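Local coordinates for protein exodeoxyribonuclease III (Neisseria meningitidis, PDB 2JC4) that probably degrades double-stranded DNA from its 3' ends as a metal-dependent exonuclease of the AP/ExoA DNA-repair family, at residues N12-L15 and P16-Q19; L184-S187 and L188-V191. One frame throughout, in Å; residues are numbered along the deposited sequence. Where two conformers were deposited one is given.

Interaction 1: residues N12-L15 and P16-Q19; sequences NVRL and PQVQ
Early in helix 11-23, the helix of the beta-alpha-beta unit between strands 2-7 and 29-33, Arg14 and Gln17 meet on one face while Leu15 meets Pro16 and Gln19 on another. The Gln17 side chain runs alongside that of Arg14, pointing the same way, with Gln17 OE1 3.4 Å from Arg14 CD. Two successive bends, at chi2 and chi3, fold the arginine chain, and its guanidinium plane stands 55° from the Gln17 amide. Both polar ends are held from beyond the two segments: Arg14 bonds the carbonyls of Val8, Asn9 and Arg243, and Gln17 NE2 also reaches Arg243 O. Three backbone oxygens thus grip the buried guanidinium beside Asn9, a magnesium ligand, in this DNase I-like fold, and Val13 CG1 lies 3.3 Å above the guanidinium plane of Arg14, offset toward the rim. Leu15 and Gln19 sit one turn apart; in the conformer given for Gln19, one of two, their side chains cross at a slant, with Leu15 CG 3.7 Å from Gln19 CD. Leu15 CB comes 3.5 Å from Pro16 CD, a closeness largely set by the peptide bond joining them. Pro16 has no N-H to give to the preceding turn, and the helix is kinked there. Regular bonding resumes beyond it: Val18 N donates to Arg14 O at 3.0 Å, and Gln19 N to Leu15 O at 2.8 Å, the latter almost straight (173°). Ala46 of helix 44-48 touches Leu15.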
ATOM      1  N   ASN A  12       4.179  16.171   2.364  1.00 16.31           N
ATOM      2  CA  ASN A  12       4.574  17.581   2.200  1.00 17.38           C
ATOM      3  C   ASN A  12       4.975  17.821   0.747  1.00 18.09           C
ATOM      4  O   ASN A  12       4.510  18.762   0.098  1.00 17.78           O
ATOM      5  CB  ASN A  12       5.730  17.927   3.139  1.00 18.12           C
ATOM      6  CG  ASN A  12       5.648  19.369   3.686  0.50 20.68           C
ATOM      7  OD1 ASN A  12       5.008  20.254   3.100  0.50 21.20           O
ATOM      8  ND2 ASN A  12       6.288  19.591   4.833  0.50 23.02           N
ATOM      9  N   VAL A  13       5.833  16.945   0.229  1.00 17.11           N
ATOM     10  CA  VAL A  13       6.303  17.097  -1.148  1.00 17.28           C
ATOM     11  C   VAL A  13       5.201  16.857  -2.172  1.00 16.59           C
ATOM     12  O   VAL A  13       5.082  17.582  -3.169  1.00 17.27           O
ATOM     13  CB  VAL A  13       7.492  16.163  -1.426  1.00 15.86           C
ATOM     14  CG1 VAL A  13       7.994  16.363  -2.860  1.00 17.16           C
ATOM     15  CG2 VAL A  13       8.606  16.435  -0.416  1.00 17.68           C
ATOM     16  N   ARG A  14       4.410  15.816  -1.947  1.00 16.61           N
ATOM     17  CA  ARG A  14       3.505  15.315  -2.980  1.00 15.74           C
ATOM     18  C   ARG A  14       2.112  15.880  -2.917  1.00 16.27           C
ATOM     19  O   ARG A  14       1.277  15.516  -3.733  1.00 15.44           O
ATOM     20  CB  ARG A  14       3.395  13.773  -2.889  1.00 14.73           C
ATOM     21  CG  ARG A  14       3.597  13.025  -4.216  1.00 15.33           C
ATOM     22  CD  ARG A  14       4.937  13.333  -4.855  1.00 14.04           C
ATOM     23  NE  ARG A  14       6.019  12.890  -3.965  1.00 14.48           N
ATOM     24  CZ  ARG A  14       7.307  13.143  -4.133  1.00 14.10           C
ATOM     25  NH1 ARG A  14       7.738  13.829  -5.188  1.00 16.20           N
ATOM     26  NH2 ARG A  14       8.184  12.697  -3.231  1.00 13.76           N
ATOM     27  N   LEU A  15       1.832  16.733  -1.930  1.00 17.34           N
ATOM     28  CA  LEU A  15       0.458  17.242  -1.775  1.00 17.81           C
ATOM     29  C   LEU A  15      -0.204  17.767  -3.055  1.00 17.32           C
ATOM     30  O   LEU A  15      -1.326  17.387  -3.330  1.00 17.28           O
ATOM     31  CB  LEU A  15       0.323  18.269  -0.635  1.00 17.87           C
ATOM     32  CG  LEU A  15      -1.095  18.768  -0.330  1.00 19.32           C
ATOM     33  CD1 LEU A  15      -2.025  17.633   0.101  1.00 17.73           C
ATOM     34  CD2 LEU A  15      -0.980  19.777   0.788  1.00 23.11           C
ATOM     35  N   PRO A  16       0.471  18.648  -3.825  1.00 18.12           N
ATOM     36  CA  PRO A  16      -0.210  19.116  -5.053  1.00 17.89           C
ATOM     37  C   PRO A  16      -0.653  17.973  -5.975  1.00 17.32           C
ATOM     38  O   PRO A  16      -1.722  18.036  -6.582  1.00 17.07           O
ATOM     39  CB  PRO A  16       0.853  19.978  -5.755  1.00 18.24           C
ATOM     40  CG  PRO A  16       1.781  20.386  -4.687  1.00 19.72           C
ATOM     41  CD  PRO A  16       1.795  19.281  -3.649  1.00 18.37           C
ATOM     42  N   GLN A  17       0.172  16.927  -6.078  1.00 16.45           N
ATOM     43  CA  GLN A  17      -0.151  15.785  -6.928  1.00 15.81           C
ATOM     44  C   GLN A  17      -1.310  14.991  -6.361  1.00 15.90           C
ATOM     45  O   GLN A  17      -2.161  14.529  -7.115  1.00 15.50           O
ATOM     46  CB  GLN A  17       1.083  14.890  -7.120  1.00 15.70           C
ATOM     47  CG  GLN A  17       2.243  15.638  -7.802  1.00 15.99           C
ATOM     48  CD  GLN A  17       3.447  14.741  -8.071  1.00 18.74           C
ATOM     49  OE1 GLN A  17       3.385  13.527  -7.873  1.00 16.50           O
ATOM     50  NE2 GLN A  17       4.527  15.339  -8.573  1.00 19.95           N
ATOM     51  N   VAL A  18      -1.339  14.825  -5.033  1.00 15.87           N
ATOM     52  CA  VAL A  18      -2.478  14.171  -4.362  1.00 15.99           C
ATOM     53  C   VAL A  18      -3.768  14.955  -4.631  1.00 16.71           C
ATOM     54  O   VAL A  18      -4.816  14.371  -5.012  1.00 16.25           O
ATOM     55  CB  VAL A  18      -2.208  13.987  -2.855  1.00 15.84           C
ATOM     56  CG1 VAL A  18      -3.423  13.464  -2.126  1.00 14.95           C
ATOM     57  CG2 VAL A  18      -1.009  13.005  -2.645  1.00 17.96           C
ATOM     58  N   GLN A  19      -3.679  16.279  -4.475  1.00 17.24           N
ATOM     59  CA  GLN A  19      -4.796  17.178  -4.767  0.50 18.23           C
ATOM     60  C   GLN A  19      -5.263  17.027  -6.218  1.00 19.33           C
ATOM     61  O   GLN A  19      -6.474  16.933  -6.472  1.00 19.39           O
ATOM     62  CB  GLN A  19      -4.442  18.646  -4.424  0.50 18.19           C
ATOM     63  CG  GLN A  19      -4.297  18.924  -2.895  0.50 17.37           C
ATOM     64  CD  GLN A  19      -3.704  20.308  -2.526  0.50 17.70           C
ATOM     65  OE1 GLN A  19      -2.791  20.824  -3.181  0.50 19.53           O
ATOM     66  NE2 GLN A  19      -4.201  20.882  -1.436  0.50 16.80           N
TER

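Interaction 2: residues L184-S187 and L188-V191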
ATOM      1  N   LEU A 184      -7.157 -14.432   0.889  1.00 13.40           N
ATOM      2  CA  LEU A 184      -7.089 -13.168   0.155  1.00 13.93           C
ATOM      3  C   LEU A 184      -6.456 -13.447  -1.190  1.00 14.81           C
ATOM      4  O   LEU A 184      -5.707 -14.403  -1.315  1.00 15.88           O
ATOM      5  CB  LEU A 184      -6.204 -12.178   0.915  1.00 13.42           C
ATOM      6  CG  LEU A 184      -6.776 -11.632   2.223  1.00 13.19           C
ATOM      7  CD1 LEU A 184      -5.667 -10.811   2.850  1.00 14.26           C
ATOM      8  CD2 LEU A 184      -8.023 -10.732   1.949  1.00 11.14           C
ATOM      9  N   THR A 185      -6.799 -12.619  -2.179  1.00 15.28           N
ATOM     10  CA  THR A 185      -6.381 -12.745  -3.573  1.00 16.14           C
ATOM     11  C   THR A 185      -5.522 -11.530  -3.939  1.00 15.68           C
ATOM     12  O   THR A 185      -5.918 -10.392  -3.657  1.00 15.80           O
ATOM     13  CB  THR A 185      -7.661 -12.776  -4.476  1.00 16.39           C
ATOM     14  OG1 THR A 185      -8.318 -14.041  -4.312  1.00 20.55           O
ATOM     15  CG2 THR A 185      -7.322 -12.593  -5.948  1.00 20.76           C
ATOM     16  N   ASP A 186      -4.337 -11.770  -4.528  1.00 14.06           N
ATOM     17  CA  ASP A 186      -3.500 -10.688  -5.097  1.00 14.61           C
ATOM     18  C   ASP A 186      -4.274 -10.111  -6.309  1.00 13.92           C
ATOM     19  O   ASP A 186      -4.198 -10.669  -7.408  1.00 13.67           O
ATOM     20  CB  ASP A 186      -2.130 -11.312  -5.531  1.00 14.74           C
ATOM     21  CG  ASP A 186      -1.151 -10.312  -6.177  1.00 16.92           C
ATOM     22  OD1 ASP A 186      -1.542  -9.174  -6.508  1.00 17.28           O
ATOM     23  OD2 ASP A 186       0.033 -10.711  -6.375  1.00 12.36           O
ATOM     24  N   SER A 187      -4.989  -9.009  -6.127  1.00 13.06           N
ATOM     25  CA  SER A 187      -5.929  -8.547  -7.165  1.00 13.56           C
ATOM     26  C   SER A 187      -5.299  -8.327  -8.538  1.00 14.07           C
ATOM     27  O   SER A 187      -5.866  -8.733  -9.561  1.00 14.16           O
ATOM     28  CB  SER A 187      -6.720  -7.318  -6.741  1.00 14.12           C
ATOM     29  OG  SER A 187      -5.933  -6.149  -6.677  1.00 15.51           O
ATOM     30  N   LEU A 188      -4.132  -7.684  -8.577  1.00 13.49           N
ATOM     31  CA  LEU A 188      -3.510  -7.386  -9.873  1.00 13.58           C
ATOM     32  C   LEU A 188      -3.287  -8.684 -10.682  1.00 14.59           C
ATOM     33  O   LEU A 188      -3.516  -8.711 -11.907  1.00 14.92           O
ATOM     34  CB  LEU A 188      -2.191  -6.633  -9.666  1.00 13.11           C
ATOM     35  CG  LEU A 188      -1.531  -6.098 -10.949  1.00 14.67           C
ATOM     36  CD1 LEU A 188      -0.875  -4.710 -10.709  1.00 16.65           C
ATOM     37  CD2 LEU A 188      -0.555  -7.111 -11.501  1.00 13.49           C
ATOM     38  N   ARG A 189      -2.870  -9.761 -10.011  1.00 15.08           N
ATOM     39  CA  ARG A 189      -2.591 -11.026 -10.718  1.00 16.04           C
ATOM     40  C   ARG A 189      -3.854 -11.819 -11.073  1.00 17.25           C
ATOM     41  O   ARG A 189      -3.840 -12.663 -11.981  1.00 17.38           O
ATOM     42  CB  ARG A 189      -1.586 -11.897  -9.948  1.00 16.00           C
ATOM     43  CG  ARG A 189      -0.138 -11.395  -9.984  1.00 14.18           C
ATOM     44  CD  ARG A 189       0.387 -11.381 -11.400  1.00 13.59           C
ATOM     45  NE  ARG A 189       1.766 -10.897 -11.481  1.00 13.25           N
ATOM     46  CZ  ARG A 189       2.300 -10.313 -12.552  1.00 12.42           C
ATOM     47  NH1 ARG A 189       1.539 -10.082 -13.625  1.00 11.51           N
ATOM     48  NH2 ARG A 189       3.583  -9.898 -12.538  1.00  9.46           N
ATOM     49  N   GLN A 190      -4.961 -11.546 -10.389  1.00 17.67           N
ATOM     50  CA  GLN A 190      -6.240 -12.096 -10.860  1.00 18.64           C
ATOM     51  C   GLN A 190      -6.589 -11.521 -12.256  1.00 17.67           C
ATOM     52  O   GLN A 190      -6.930 -12.267 -13.160  1.00 17.76           O
ATOM     53  CB  GLN A 190      -7.372 -11.833  -9.872  1.00 19.30           C
ATOM     54  CG  GLN A 190      -8.757 -12.187 -10.469  1.00 23.42           C
ATOM     55  CD  GLN A 190      -9.856 -12.182  -9.434  1.00 26.52           C
ATOM     56  OE1 GLN A 190      -9.670 -12.670  -8.314  1.00 28.88           O
ATOM     57  NE2 GLN A 190     -11.019 -11.631  -9.802  1.00 26.67           N
ATOM     58  N   VAL A 191      -6.471 -10.208 -12.418  1.00 17.52           N
ATOM     59  CA  VAL A 191      -6.783  -9.491 -13.673  1.00 17.84           C
ATOM     60  C   VAL A 191      -5.708  -9.690 -14.760  1.00 17.66           C
ATOM     61  O   VAL A 191      -6.021  -9.805 -15.962  1.00 17.40           O
ATOM     62  CB  VAL A 191      -7.014  -7.943 -13.414  1.00 18.36           C
ATOM     63  CG1 VAL A 191      -7.239  -7.171 -14.713  1.00 19.00           C
ATOM     64  CG2 VAL A 191      -8.200  -7.714 -12.494  1.00 19.06           C
TER
HETATM   65  O   HOH W   1      -2.259  -6.349  -6.234  1.00 10.59           O
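Ser187, Leu188 and Asp186 carry most of the turn in which the chain leaves strand 185-186 and enters helix 187-191. A chi1 of 71° sets Ser187 OG between its own backbone N and carbonyl carbon, which brings it within 3.0 Å of Leu188 N, though at an angle too poor for a bond. Asp186 holds the N-cap position, yet its carboxylate reaches the first turn through water: water 1 donates to Asp186 OD1 at 2.9 Å and accepts from Leu188 N at 3.3 Å. Leu188 CB lies 4.1 Å from the same OD1 of Asp186, and the remainder of the leucine side chain heads off to touch Phe197 and Arg215. The Ser187 hydroxyl is hydrogen-bonded to Ile219 O of strand 217-221, the partner of strand 185-186 at one margin of a mixed sheet of the DNase I-like fold. Along the helix, Gln190 N bonds Asp186 O at 3.2 Å, and Val191 N bonds Ser187 O at 3.3 Å. The Arg189 stem runs beside the aspartate, CG 3.7 Å from Asp186 OD2, but guanidinium and carboxylate are turned 56° apart and their charged atoms do not meet. Across the turn the Thr185 and Gln190 side chains cross, with Thr185 CG2 3.3 Å from Gln190 OE1. Polar ends bond elsewhere: Asp186 OD2 forms a salt bridge with Arg215, Arg189 one with Asp155 and hydrogen bonds to the carbonyl oxygens of His192 and Gly195, and Gln190 NE2 donates to Ala226 O.

In the fold
Interactions 1 and 2 lie on opposite sides of the chain's centre, with their own centres about 28 Å apart and their nearest atoms about 19 Å apart, so they do not touch. Each is associated with a different mixed sheet: residues 12-19 form part of the crossover beside strand 2-7, and residues 184-191 adjoin strand 217-221. Interaction 1 adjoins the magnesium site: between nearest atoms, the Arg14 side chain lies about 7 Å from the bound magnesium and about 4 Å from the side chain of Asn9. In interaction 2, the Leu188 side chain is about 8 Å from that of Asp217, predicted to matter for catalysis, and about 8 Å from a sodium ion.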